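Local coordinates for protein genome packaging NTPase B204 (Sulfolobus turreted icosahedral virus 2, PDB 4KFU) that probably hydrolyses ATP to power the packaging of viral DNA into the capsid, as a P-loop NTPase of the FtsK-HerA superfamily, at residues P3-V8 against Q150-I155; G96-I101 against A129-I134; Q138-L143 against P162-W167; D39-L44 against I102-Y107. All coordinates share one frame; numbering follows the deposited sequence.

In the fold
Near the N terminus, strand 6-10 takes up a place in the middle of the sheet, and contact 1 (3-8 with 150-155) closes the longest loop by bringing strand 153-156 alongside it. Within that loop lie contact 4 (39-44 with 102-107) and contact 2 (96-101 with 129-134), which cross each other along the chain because their segments alternate. Probable backbone bonds link neighbours: Asp39 N to Ile101 O joins contacts 4 and 2, Val7 N to Leu133 O joins contacts 1 and 2, all on a single sheet. Contact 3 (138-143 with 162-167) follows contact 2 in series, crosses contact 1, and fastens the loop after strand 131-137 to helix 162-171.

Contact 1: residues P3-V8 against Q150-I155; sequences PDDIVV and QADLII
Strands 6-8 and 153-155 run parallel, 15° apart, with Val7 beside Leu153 and Val8 beside Ile154. Val8 lies at the heart of the ladder: its N donates to Leu153 O, and its O receives Ile155 N at 2.7 Å in an almost straight bond. One step earlier, Ile6 O takes two donors, Leu153 N at 3.1 Å and Asp152 N at 2.8 Å, the latter on a lone pair in the carbonyl plane. Asp152 then continues the pairing with its side chain. Its CG stands anti to the carbonyl carbon (chi1 -61°), which brings OD2 in front of Ile6 N; the bond of 2.8 Å uses the anti lone pair and is nearly linear. On the side of the sheet bearing Val7 and Leu153, Val7 CG2 lies alongside Leu153 CB, both side chains pointing the same way; on the other, Val8 CG2 meets Ala151 CB at 3.8 Å. The carboxylates of Asp5 and Asp152 stack with their planes 27° apart, Asp5 OD1 only 3.6 Å from Asp152 OD2. Arg127 forms salt bridges to Asp4, Asp5 and Asp152, so this cluster of acids, which would otherwise repel, is probably stabilised as carboxylates by one shared guanidinium.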
loop_
_atom_site.group_PDB
_atom_site.type_symbol
_atom_site.label_atom_id
_atom_site.label_comp_id
_atom_site.label_asym_id
_atom_site.label_seq_id
_atom_site.Cartn_x
_atom_site.Cartn_y
_atom_site.Cartn_z
ATOM N N PRO A 3 -1.561 -5.113 12.203
ATOM C CA PRO A 3 -1.505 -5.835 10.928
ATOM C C PRO A 3 -2.714 -5.573 10.039
ATOM O O PRO A 3 -2.590 -5.704 8.819
ATOM C CB PRO A 3 -1.496 -7.307 11.359
ATOM C CG PRO A 3 -2.190 -7.301 12.698
ATOM C CD PRO A 3 -1.719 -6.029 13.348
ATOM N N ASP A 4 -3.861 -5.231 10.620
ATOM C CA ASP A 4 -5.035 -4.943 9.798
ATOM C C ASP A 4 -5.234 -3.454 9.490
ATOM O O ASP A 4 -6.316 -3.050 9.056
ATOM C CB ASP A 4 -6.313 -5.560 10.383
ATOM C CG ASP A 4 -6.586 -5.129 11.817
ATOM O OD1 ASP A 4 -5.919 -4.203 12.332
ATOM O OD2 ASP A 4 -7.499 -5.728 12.429
ATOM N N ASP A 5 -4.197 -2.647 9.705
ATOM C CA ASP A 5 -4.265 -1.228 9.347
ATOM C C ASP A 5 -4.226 -1.036 7.837
ATOM O O ASP A 5 -3.668 -1.859 7.108
ATOM C CB ASP A 5 -3.103 -0.444 9.956
ATOM C CG ASP A 5 -3.364 -0.030 11.387
ATOM O OD1 ASP A 5 -4.522 -0.165 11.846
ATOM O OD2 ASP A 5 -2.413 0.433 12.050
ATOM N N ILE A 6 -4.835 0.053 7.377
ATOM C CA ILE A 6 -4.642 0.482 6.004
ATOM C C ILE A 6 -3.520 1.525 6.042
ATOM O O ILE A 6 -3.620 2.547 6.740
ATOM C CB ILE A 6 -5.911 1.087 5.398
ATOM C CG1 ILE A 6 -6.986 -0.010 5.247
ATOM C CG2 ILE A 6 -5.601 1.690 4.041
ATOM C CD1 ILE A 6 -8.388 0.493 4.909
ATOM N N VAL A 7 -2.435 1.237 5.331
ATOM C CA VAL A 7 -1.287 2.137 5.271
ATOM C C VAL A 7 -1.106 2.589 3.835
ATOM O O VAL A 7 -1.126 1.775 2.900
ATOM C CB VAL A 7 0.003 1.455 5.754
ATOM C CG1 VAL A 7 1.187 2.400 5.633
ATOM C CG2 VAL A 7 -0.153 0.989 7.183
ATOM N N VAL A 8 -0.938 3.895 3.655
ATOM C CA VAL A 8 -0.774 4.449 2.321
ATOM C C VAL A 8 0.561 5.170 2.232
ATOM O O VAL A 8 0.865 6.049 3.057
ATOM C CB VAL A 8 -1.927 5.401 1.966
ATOM C CG1 VAL A 8 -1.751 5.950 0.551
ATOM C CG2 VAL A 8 -3.276 4.657 2.093
ATOM N N GLN A 150 -10.037 6.740 4.488
ATOM C CA GLN A 150 -10.178 5.428 5.124
ATOM C C GLN A 150 -8.879 4.868 5.700
ATOM O O GLN A 150 -8.887 3.859 6.422
ATOM C CB GLN A 150 -10.762 4.419 4.125
ATOM C CG GLN A 150 -12.195 4.704 3.727
ATOM C CD GLN A 150 -13.119 4.818 4.926
ATOM O OE1 GLN A 150 -13.725 5.865 5.158
ATOM N NE2 GLN A 150 -13.230 3.739 5.698
ATOM N N ALA A 151 -7.757 5.493 5.375
ATOM C CA ALA A 151 -6.461 5.000 5.843
ATOM C C ALA A 151 -6.324 5.132 7.365
ATOM O O ALA A 151 -7.020 5.943 7.992
ATOM C CB ALA A 151 -5.340 5.747 5.134
ATOM N N ASP A 152 -5.437 4.333 7.957
ATOM C CA ASP A 152 -5.074 4.503 9.366
ATOM C C ASP A 152 -3.761 5.261 9.479
ATOM O O ASP A 152 -3.543 6.020 10.427
ATOM C CB ASP A 152 -4.936 3.153 10.060
ATOM C CG ASP A 152 -6.221 2.368 10.049
ATOM O OD1 ASP A 152 -7.113 2.693 10.866
ATOM O OD2 ASP A 152 -6.346 1.443 9.213
ATOM N N LEU A 153 -2.889 5.040 8.500
ATOM C CA LEU A 153 -1.572 5.667 8.453
ATOM C C LEU A 153 -1.295 6.148 7.042
ATOM O O LEU A 153 -1.490 5.411 6.072
ATOM C CB LEU A 153 -0.484 4.671 8.851
ATOM C CG LEU A 153 -0.382 4.283 10.328
ATOM C CD1 LEU A 153 0.833 3.400 10.561
ATOM C CD2 LEU A 153 -0.310 5.517 11.216
ATOM N N ILE A 154 -0.842 7.388 6.911
ATOM C CA ILE A 154 -0.438 7.895 5.602
ATOM C C ILE A 154 1.004 8.374 5.698
ATOM O O ILE A 154 1.337 9.220 6.538
ATOM C CB ILE A 154 -1.351 9.030 5.102
ATOM C CG1 ILE A 154 -2.817 8.581 5.114
ATOM C CG2 ILE A 154 -0.960 9.455 3.709
ATOM C CD1 ILE A 154 -3.812 9.737 4.882
ATOM N N ILE A 155 1.857 7.816 4.843
ATOM C CA ILE A 155 3.274 8.156 4.843
ATOM C C ILE A 155 3.596 8.961 3.589
ATOM O O ILE A 155 3.200 8.580 2.485
ATOM C CB ILE A 155 4.157 6.888 4.935
ATOM C CG1 ILE A 155 3.966 6.218 6.303
ATOM C CG2 ILE A 155 5.622 7.228 4.685
ATOM C CD1 ILE A 155 4.783 4.972 6.517
#

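Contact 2: residues G96-I101 against A129-I134; sequences GTTVLI and AGLGLI
The parallel strands of a beta-alpha-beta unit, 98-102 and 131-137 with helix 117-124 between them in sequence, meet here side by side. Thr98 N donates to Gly130 O and Gly132 N returns a bond to Thr98 O at 2.8 Å; the pattern repeats as Leu100 N reaches Gly132 O and Ile134 N reaches Leu100 O at 3.0 Å. The bond from Leu100 N to Gly132 O is less regular than its neighbours, its donor 38° above the carbonyl plane. Gly132 brings no side chain to the face that carries Val99, and its CA lies just 4.4 Å from Val99 CA. Val99 instead leans along the strand: its CG1, anti to the backbone N (chi1 -177°), crosses over Ile134 CG1 at 3.7 Å. Ile101 CG1 approaches the end of the same isoleucine, Ile134 CD1, at 4.2 Å. On the other face Leu100 and Leu133 lie side by side, Leu133 CD2 touching Leu100 CB at 3.9 Å, while Leu131 CD2 reaches Thr98 CB. Helix 17-31 packs over the Val99, Ile101 and Ile134 face and helix 78-95 over Thr98 and Leu131. Such a layered parallel sheet, with helices on both faces, is the three-layer alpha/beta architecture found in P-loop NTPases, among other folds.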
loop_
_atom_site.group_PDB
_atom_site.type_symbol
_atom_site.label_atom_id
_atom_site.label_comp_id
_atom_site.label_asym_id
_atom_site.label_seq_id
_atom_site.Cartn_x
_atom_site.Cartn_y
_atom_site.Cartn_z
ATOM N N GLY A 96 -4.591 -16.554 8.935
ATOM C CA GLY A 96 -4.906 -15.494 9.887
ATOM C C GLY A 96 -4.678 -14.122 9.265
ATOM O O GLY A 96 -4.518 -14.014 8.046
ATOM N N THR A 97 -4.650 -13.077 10.088
ATOM C CA THR A 97 -4.553 -11.707 9.568
ATOM C C THR A 97 -3.368 -11.508 8.622
ATOM O O THR A 97 -2.218 -11.779 8.966
ATOM C CB THR A 97 -4.531 -10.642 10.686
ATOM O OG1 THR A 97 -5.674 -10.817 11.527
ATOM C CG2 THR A 97 -4.586 -9.237 10.082
ATOM N N THR A 98 -3.673 -11.050 7.414
ATOM C CA THR A 98 -2.687 -10.952 6.343
ATOM C C THR A 98 -2.633 -9.515 5.818
ATOM O O THR A 98 -3.651 -8.827 5.785
ATOM C CB THR A 98 -3.079 -11.910 5.180
ATOM O OG1 THR A 98 -3.030 -13.269 5.638
ATOM C CG2 THR A 98 -2.152 -11.750 3.975
ATOM N N VAL A 99 -1.448 -9.054 5.426
ATOM C CA VAL A 99 -1.345 -7.782 4.729
ATOM C C VAL A 99 -1.275 -7.938 3.206
ATOM O O VAL A 99 -0.383 -8.614 2.670
ATOM C CB VAL A 99 -0.138 -6.974 5.215
ATOM C CG1 VAL A 99 -0.120 -5.642 4.508
ATOM C CG2 VAL A 99 -0.227 -6.780 6.724
ATOM N N LEU A 100 -2.234 -7.325 2.515
ATOM C CA LEU A 100 -2.199 -7.249 1.058
ATOM C C LEU A 100 -1.411 -5.997 0.645
ATOM O O LEU A 100 -1.849 -4.871 0.898
ATOM C CB LEU A 100 -3.621 -7.188 0.492
ATOM C CG LEU A 100 -3.740 -7.083 -1.030
ATOM C CD1 LEU A 100 -2.966 -8.231 -1.733
ATOM C CD2 LEU A 100 -5.214 -7.038 -1.497
ATOM N N ILE A 101 -0.254 -6.205 0.019
ATOM C CA ILE A 101 0.622 -5.123 -0.415
ATOM C C ILE A 101 0.477 -4.837 -1.901
ATOM O O ILE A 101 0.678 -5.716 -2.747
ATOM C CB ILE A 101 2.099 -5.457 -0.134
ATOM C CG1 ILE A 101 2.276 -5.898 1.323
ATOM C CG2 ILE A 101 2.998 -4.260 -0.468
ATOM C CD1 ILE A 101 3.739 -6.113 1.740
ATOM N N ALA A 129 -12.472 -8.727 7.084
ATOM C CA ALA A 129 -11.961 -9.632 6.061
ATOM C C ALA A 129 -10.621 -10.224 6.484
ATOM O O ALA A 129 -10.088 -11.128 5.819
ATOM C CB ALA A 129 -11.821 -8.906 4.725
ATOM N N GLY A 130 -10.084 -9.703 7.585
ATOM C CA GLY A 130 -8.800 -10.131 8.116
ATOM C C GLY A 130 -7.633 -9.700 7.248
ATOM O O GLY A 130 -6.612 -10.378 7.194
ATOM N N LEU A 131 -7.789 -8.574 6.557
ATOM C CA LEU A 131 -6.754 -8.098 5.651
ATOM C C LEU A 131 -6.334 -6.660 5.952
ATOM O O LEU A 131 -7.164 -5.747 5.963
ATOM C CB LEU A 131 -7.226 -8.207 4.196
ATOM C CG LEU A 131 -7.406 -9.628 3.627
ATOM C CD1 LEU A 131 -8.241 -9.603 2.378
ATOM C CD2 LEU A 131 -6.056 -10.274 3.331
ATOM N N GLY A 132 -5.046 -6.461 6.199
ATOM C CA GLY A 132 -4.492 -5.119 6.184
ATOM C C GLY A 132 -4.126 -4.773 4.752
ATOM O O GLY A 132 -4.073 -5.653 3.884
ATOM N N LEU A 133 -3.871 -3.493 4.497
ATOM C CA LEU A 133 -3.486 -3.046 3.170
ATOM C C LEU A 133 -2.298 -2.124 3.279
ATOM O O LEU A 133 -2.254 -1.250 4.163
ATOM C CB LEU A 133 -4.609 -2.239 2.511
ATOM C CG LEU A 133 -5.904 -2.788 1.947
ATOM C CD1 LEU A 133 -6.623 -1.618 1.305
ATOM C CD2 LEU A 133 -5.640 -3.873 0.907
ATOM N N ILE A 134 -1.333 -2.321 2.390
ATOM C CA ILE A 134 -0.321 -1.296 2.149
ATOM C C ILE A 134 -0.462 -0.851 0.710
ATOM O O ILE A 134 -0.350 -1.665 -0.215
ATOM C CB ILE A 134 1.094 -1.795 2.409
ATOM C CG1 ILE A 134 1.223 -2.214 3.872
ATOM C CG2 ILE A 134 2.093 -0.667 2.122
ATOM C CD1 ILE A 134 2.523 -2.854 4.226
#

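Contact 3: residues Q138-L143 against P162-W167; sequences QRVYDL and PNELRW
Glu164 starts with CG anti to its carbonyl carbon (chi1 -77°) and runs out extended to the loop, while Tyr141 has its ring carbon CG between backbone N and carbonyl carbon (chi1 54°), leaving its CA and CB facing Trp167. The carboxylate of Glu164 is thereby delivered to Val140, whose N donates to OE2 at 3.1 Å, meeting it on the anti side and 30° out of its plane. Water 1 lies 2.7 Å from both Gln138 O and Glu164 OE2, and Thr159 binds the other oxygen, so both ends of the carboxylate are engaged. Tyr141 CA stands 3.5 Å above the centroid of the six-membered ring of Trp167, a CH-pi contact almost on the ring normal. The Tyr141 ring also turns its edge to the five-membered ring, an edge-to-face pair. The loop being held follows strand 131-137 of the P-loop core and begins with Gln138, a residue of the nucleotide pocket that hydrogen-bonds Lys17; helix 162-171 is what it rests on. Val140 CG1 fits against the helix, 3.6 Å from Trp167 CB. Leu143 O comes to the edge of the indole at CZ3, 3.2 Å away, and Arg139 NH1 donates to Tyr141 OH across the loop.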
loop_
_atom_site.group_PDB
_atom_site.type_symbol
_atom_site.label_atom_id
_atom_site.label_comp_id
_atom_site.label_asym_id
_atom_site.label_seq_id
_atom_site.Cartn_x
_atom_site.Cartn_y
_atom_site.Cartn_z
ATOM N N GLN A 138 2.678 7.346 -6.540
ATOM C CA GLN A 138 3.712 8.354 -6.798
ATOM C C GLN A 138 3.269 9.779 -6.454
ATOM O O GLN A 138 4.028 10.529 -5.869
ATOM C CB GLN A 138 4.187 8.285 -8.253
ATOM C CG GLN A 138 4.527 6.857 -8.715
ATOM C CD GLN A 138 5.907 6.724 -9.344
ATOM O OE1 GLN A 138 6.759 5.965 -8.853
ATOM N NE2 GLN A 138 6.128 7.437 -10.449
ATOM N N ARG A 139 2.051 10.144 -6.838
ATOM C CA ARG A 139 1.499 11.470 -6.528
ATOM C C ARG A 139 0.234 11.292 -5.696
ATOM O O ARG A 139 -0.504 10.325 -5.899
ATOM C CB ARG A 139 1.164 12.252 -7.812
ATOM C CG ARG A 139 2.309 12.351 -8.847
ATOM C CD ARG A 139 3.141 13.614 -8.694
ATOM N NE ARG A 139 4.254 13.668 -9.652
ATOM C CZ ARG A 139 4.455 14.638 -10.548
ATOM N NH1 ARG A 139 3.616 15.665 -10.637
ATOM N NH2 ARG A 139 5.509 14.583 -11.359
ATOM N N VAL A 140 -0.031 12.207 -4.758
ATOM C CA VAL A 140 -1.210 12.052 -3.885
ATOM C C VAL A 140 -2.490 11.994 -4.710
ATOM O O VAL A 140 -3.407 11.209 -4.410
ATOM C CB VAL A 140 -1.297 13.191 -2.816
ATOM C CG1 VAL A 140 -1.389 14.533 -3.482
ATOM C CG2 VAL A 140 -2.497 13.009 -1.914
ATOM N N TYR A 141 -2.535 12.782 -5.781
ATOM C CA TYR A 141 -3.743 12.871 -6.599
ATOM C C TYR A 141 -3.953 11.698 -7.580
ATOM O O TYR A 141 -4.921 11.700 -8.351
ATOM C CB TYR A 141 -3.807 14.233 -7.314
ATOM C CG TYR A 141 -2.575 14.584 -8.136
ATOM C CD1 TYR A 141 -2.265 13.877 -9.297
ATOM C CD2 TYR A 141 -1.745 15.647 -7.773
ATOM C CE1 TYR A 141 -1.153 14.197 -10.060
ATOM C CE2 TYR A 141 -0.637 15.977 -8.531
ATOM C CZ TYR A 141 -0.348 15.247 -9.675
ATOM O OH TYR A 141 0.751 15.566 -10.441
ATOM N N ASP A 142 -3.074 10.694 -7.528
ATOM C CA ASP A 142 -3.224 9.493 -8.356
ATOM C C ASP A 142 -4.382 8.640 -7.862
ATOM O O ASP A 142 -4.946 7.873 -8.629
ATOM C CB ASP A 142 -1.972 8.602 -8.306
ATOM C CG ASP A 142 -0.762 9.215 -8.999
ATOM O OD1 ASP A 142 -0.911 10.176 -9.779
ATOM O OD2 ASP A 142 0.345 8.705 -8.738
ATOM N N LEU A 143 -4.722 8.752 -6.579
ATOM C CA LEU A 143 -5.714 7.836 -5.994
ATOM C C LEU A 143 -7.040 8.494 -5.618
ATOM O O LEU A 143 -7.092 9.703 -5.384
ATOM C CB LEU A 143 -5.132 7.180 -4.739
ATOM C CG LEU A 143 -3.748 6.543 -4.857
ATOM C CD1 LEU A 143 -3.323 5.953 -3.520
ATOM C CD2 LEU A 143 -3.723 5.481 -5.964
ATOM N N PRO A 162 2.053 22.141 -6.112
ATOM C CA PRO A 162 0.873 22.846 -5.590
ATOM C C PRO A 162 -0.406 22.010 -5.579
ATOM O O PRO A 162 -1.137 22.073 -4.594
ATOM C CB PRO A 162 0.724 24.042 -6.544
ATOM C CG PRO A 162 2.096 24.280 -7.050
ATOM C CD PRO A 162 2.731 22.915 -7.170
ATOM N N ASN A 163 -0.674 21.236 -6.626
ATOM C CA ASN A 163 -1.866 20.381 -6.605
ATOM C C ASN A 163 -1.768 19.289 -5.541
ATOM O O ASN A 163 -2.759 18.942 -4.889
ATOM C CB ASN A 163 -2.174 19.767 -7.979
ATOM C CG ASN A 163 -3.631 19.299 -8.090
ATOM O OD1 ASN A 163 -4.535 19.896 -7.483
ATOM N ND2 ASN A 163 -3.865 18.233 -8.858
ATOM N N GLU A 164 -0.568 18.747 -5.358
ATOM C CA GLU A 164 -0.360 17.772 -4.301
ATOM C C GLU A 164 -0.587 18.382 -2.932
ATOM O O GLU A 164 -1.211 17.767 -2.086
ATOM C CB GLU A 164 1.055 17.193 -4.358
ATOM C CG GLU A 164 1.264 16.166 -5.445
ATOM C CD GLU A 164 2.466 15.251 -5.164
ATOM O OE1 GLU A 164 3.583 15.613 -5.580
ATOM O OE2 GLU A 164 2.298 14.172 -4.532
ATOM N N LEU A 165 -0.040 19.575 -2.697
ATOM C CA LEU A 165 -0.193 20.243 -1.405
ATOM C C LEU A 165 -1.668 20.530 -1.104
ATOM O O LEU A 165 -2.114 20.428 0.038
ATOM C CB LEU A 165 0.630 21.541 -1.381
ATOM C CG LEU A 165 2.141 21.350 -1.521
ATOM C CD1 LEU A 165 2.895 22.689 -1.520
ATOM C CD2 LEU A 165 2.636 20.431 -0.403
ATOM N N ARG A 166 -2.422 20.882 -2.136
ATOM C CA ARG A 166 -3.852 21.168 -1.983
ATOM C C ARG A 166 -4.636 19.908 -1.626
ATOM O O ARG A 166 -5.573 19.951 -0.822
ATOM C CB ARG A 166 -4.412 21.775 -3.272
ATOM C CG ARG A 166 -5.880 22.149 -3.184
ATOM C CD ARG A 166 -6.424 22.689 -4.514
ATOM N NE ARG A 166 -6.254 21.744 -5.620
ATOM C CZ ARG A 166 -7.062 20.713 -5.856
ATOM N NH1 ARG A 166 -8.099 20.477 -5.056
ATOM N NH2 ARG A 166 -6.835 19.911 -6.888
ATOM N N TRP A 167 -4.270 18.789 -2.245
ATOM C CA TRP A 167 -4.910 17.507 -1.952
ATOM C C TRP A 167 -4.595 17.087 -0.530
ATOM O O TRP A 167 -5.463 16.607 0.204
ATOM C CB TRP A 167 -4.378 16.429 -2.904
ATOM C CG TRP A 167 -5.194 16.231 -4.104
ATOM C CD1 TRP A 167 -5.437 17.135 -5.096
ATOM C CD2 TRP A 167 -5.894 15.034 -4.470
ATOM N NE1 TRP A 167 -6.241 16.572 -6.057
ATOM C CE2 TRP A 167 -6.535 15.280 -5.694
ATOM C CE3 TRP A 167 -6.020 13.771 -3.880
ATOM C CZ2 TRP A 167 -7.306 14.315 -6.347
ATOM C CZ3 TRP A 167 -6.787 12.817 -4.519
ATOM C CH2 TRP A 167 -7.419 13.093 -5.742
HETATM O O HOH W 1 4.462 12.605 -4.143
#

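Contact 4: residues D39-L44 against I102-Y107; sequences DDHNLL and IDEAYY. With ZN (zinc ion), chain L.
Metal binding dominates one end of this contact, where Asp39 and His41 hold the zinc ion. Asp39 is bidentate, OD1 at 2.4 Å and OD2 at 2.3 Å from the zinc ion, and His41 NE2 binds it at 2.1 Å; Asp73 and His108 complete the site.

Hydrogen bonds fix the rest of the histidine. Glu104 OE1 is shared by two donors of His41: the backbone N, 3.3 Å from it on the syn side, and ND1, 3.2 Å away, which meets the anti lone pair of OE1. That second bond runs in the plane of the imidazole, although the carboxylate stands almost perpendicular to the ring, at 89°. A bend in the Glu104 side chain (chi2 91°) carries OE1 to this place. Asp103 O also accepts from ND1, at 2.7 Å but with poor angle, so that bond is weak. With its proton on ND1, the ring presents NE2 to the metal. Asp40 OD1 takes Asn42 N in an Asx turn, while Tyr50 N bonds its other oxygen.

Packing closes the ring's surroundings. Tyr107 CD2 lies over one face of the imidazole, 3.6 Å from His41 CG, with the two ring planes 43° apart. Ile102 CG2 sits at the edge of the same ring and also touches Asp39 OD2 at 3.5 Å.

Asp103, near the magnesium ion, its OD2 hydrogen-bonded to Tyr50 OH and to Ser18 of the nucleotide pocket, is followed directly by Glu104 after strand 98-102, a position consistent with the Walker B motif of P-loop NTPases; the mixed aspartate-histidine shell beside it is typical of a zinc site.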
loop_
_atom_site.group_PDB
_atom_site.type_symbol
_atom_site.label_atom_id
_atom_site.label_comp_id
_atom_site.label_asym_id
_atom_site.label_seq_id
_atom_site.Cartn_x
_atom_site.Cartn_y
_atom_site.Cartn_z
ATOM N N ASP A 39 0.789 -7.683 -4.663
ATOM C CA ASP A 39 0.271 -7.417 -6.006
ATOM C C ASP A 39 1.303 -6.547 -6.720
ATOM O O ASP A 39 1.401 -5.340 -6.463
ATOM C CB ASP A 39 -1.094 -6.719 -5.893
ATOM C CG ASP A 39 -1.683 -6.294 -7.239
ATOM O OD1 ASP A 39 -1.277 -6.812 -8.295
ATOM O OD2 ASP A 39 -2.578 -5.414 -7.250
ATOM N N ASP A 40 2.079 -7.175 -7.605
ATOM C CA ASP A 40 3.272 -6.571 -8.233
ATOM C C ASP A 40 3.005 -6.233 -9.706
ATOM O O ASP A 40 2.565 -7.091 -10.482
ATOM C CB ASP A 40 4.434 -7.573 -8.128
ATOM C CG ASP A 40 5.810 -6.957 -8.428
ATOM O OD1 ASP A 40 5.902 -5.881 -9.062
ATOM O OD2 ASP A 40 6.818 -7.582 -8.036
ATOM N N HIS A 41 3.277 -4.994 -10.102
ATOM C CA HIS A 41 2.991 -4.566 -11.469
ATOM C C HIS A 41 4.240 -4.301 -12.307
ATOM O O HIS A 41 4.143 -4.011 -13.503
ATOM C CB HIS A 41 2.093 -3.323 -11.446
ATOM C CG HIS A 41 0.847 -3.512 -10.632
ATOM N ND1 HIS A 41 0.750 -3.107 -9.317
ATOM C CD2 HIS A 41 -0.328 -4.105 -10.935
ATOM C CE1 HIS A 41 -0.451 -3.417 -8.854
ATOM N NE2 HIS A 41 -1.122 -4.034 -9.815
ATOM N N ASN A 42 5.405 -4.423 -11.681
ATOM C CA ASN A 42 6.668 -4.039 -12.315
ATOM C C ASN A 42 7.547 -5.219 -12.712
ATOM O O ASN A 42 8.114 -5.897 -11.844
ATOM C CB ASN A 42 7.470 -3.130 -11.384
ATOM C CG ASN A 42 6.956 -1.714 -11.367
ATOM O OD1 ASN A 42 5.945 -1.398 -11.998
ATOM N ND2 ASN A 42 7.649 -0.842 -10.633
ATOM N N LEU A 43 7.674 -5.442 -14.018
ATOM C CA LEU A 43 8.564 -6.481 -14.538
ATOM C C LEU A 43 10.028 -6.048 -14.512
ATOM O O LEU A 43 10.350 -4.879 -14.735
ATOM C CB LEU A 43 8.178 -6.870 -15.965
ATOM C CG LEU A 43 7.047 -7.881 -16.113
ATOM C CD1 LEU A 43 6.873 -8.286 -17.582
ATOM C CD2 LEU A 43 7.308 -9.099 -15.228
ATOM N N LEU A 44 10.913 -6.999 -14.233
ATOM C CA LEU A 44 12.353 -6.749 -14.268
ATOM C C LEU A 44 12.995 -7.521 -15.420
ATOM O O LEU A 44 12.287 -8.086 -16.258
ATOM C CB LEU A 44 12.998 -7.146 -12.944
ATOM C CG LEU A 44 12.666 -6.250 -11.754
ATOM C CD1 LEU A 44 13.565 -6.597 -10.574
ATOM C CD2 LEU A 44 12.805 -4.785 -12.144
ATOM N N ILE A 102 0.129 -3.594 -2.216
ATOM C CA ILE A 102 -0.146 -3.203 -3.590
ATOM C C ILE A 102 0.750 -2.055 -3.998
ATOM O O ILE A 102 0.467 -0.892 -3.692
ATOM C CB ILE A 102 -1.612 -2.788 -3.777
ATOM C CG1 ILE A 102 -2.533 -3.828 -3.134
ATOM C CG2 ILE A 102 -1.960 -2.638 -5.278
ATOM C CD1 ILE A 102 -3.960 -3.692 -3.552
ATOM N N ASP A 103 1.850 -2.377 -4.672
ATOM C CA ASP A 103 2.706 -1.319 -5.210
ATOM C C ASP A 103 2.076 -0.823 -6.502
ATOM O O ASP A 103 1.300 -1.558 -7.140
ATOM C CB ASP A 103 4.142 -1.799 -5.415
ATOM C CG ASP A 103 5.176 -0.760 -4.953
ATOM O OD1 ASP A 103 4.868 0.459 -5.020
ATOM O OD2 ASP A 103 6.287 -1.155 -4.516
ATOM N N GLU A 104 2.351 0.430 -6.863
ATOM C CA GLU A 104 1.683 1.064 -8.004
ATOM C C GLU A 104 0.156 0.946 -7.882
ATOM O O GLU A 104 -0.524 0.515 -8.824
ATOM C CB GLU A 104 2.173 0.450 -9.326
ATOM C CG GLU A 104 3.712 0.403 -9.488
ATOM C CD GLU A 104 4.360 -0.901 -8.978
ATOM O OE1 GLU A 104 3.669 -1.952 -8.894
ATOM O OE2 GLU A 104 5.577 -0.882 -8.663
ATOM N N ALA A 105 -0.382 1.325 -6.724
ATOM C CA ALA A 105 -1.800 1.111 -6.436
ATOM C C ALA A 105 -2.771 1.900 -7.308
ATOM O O ALA A 105 -3.974 1.677 -7.224
ATOM C CB ALA A 105 -2.106 1.343 -4.952
ATOM N N TYR A 106 -2.275 2.819 -8.137
ATOM C CA TYR A 106 -3.170 3.576 -9.019
ATOM C C TYR A 106 -3.836 2.693 -10.072
ATOM O O TYR A 106 -4.789 3.112 -10.726
ATOM C CB TYR A 106 -2.444 4.743 -9.692
ATOM C CG TYR A 106 -1.214 4.335 -10.457
ATOM C CD1 TYR A 106 -1.304 3.850 -11.759
ATOM C CD2 TYR A 106 0.046 4.435 -9.875
ATOM C CE1 TYR A 106 -0.163 3.469 -12.462
ATOM C CE2 TYR A 106 1.188 4.061 -10.563
ATOM C CZ TYR A 106 1.080 3.580 -11.852
ATOM O OH TYR A 106 2.229 3.215 -12.520
ATOM N N TYR A 107 -3.331 1.482 -10.269
ATOM C CA TYR A 107 -3.993 0.591 -11.216
ATOM C C TYR A 107 -5.380 0.187 -10.755
ATOM O O TYR A 107 -6.268 -0.008 -11.579
ATOM C CB TYR A 107 -3.153 -0.656 -11.471
ATOM C CG TYR A 107 -1.943 -0.349 -12.296
ATOM C CD1 TYR A 107 -2.071 0.123 -13.601
ATOM C CD2 TYR A 107 -0.673 -0.503 -11.771
ATOM C CE1 TYR A 107 -0.949 0.425 -14.366
ATOM C CE2 TYR A 107 0.449 -0.208 -12.522
ATOM C CZ TYR A 107 0.308 0.256 -13.818
ATOM O OH TYR A 107 1.437 0.553 -14.560
HETATM ZN ZN ZN L . -2.690 -5.354 -9.509
#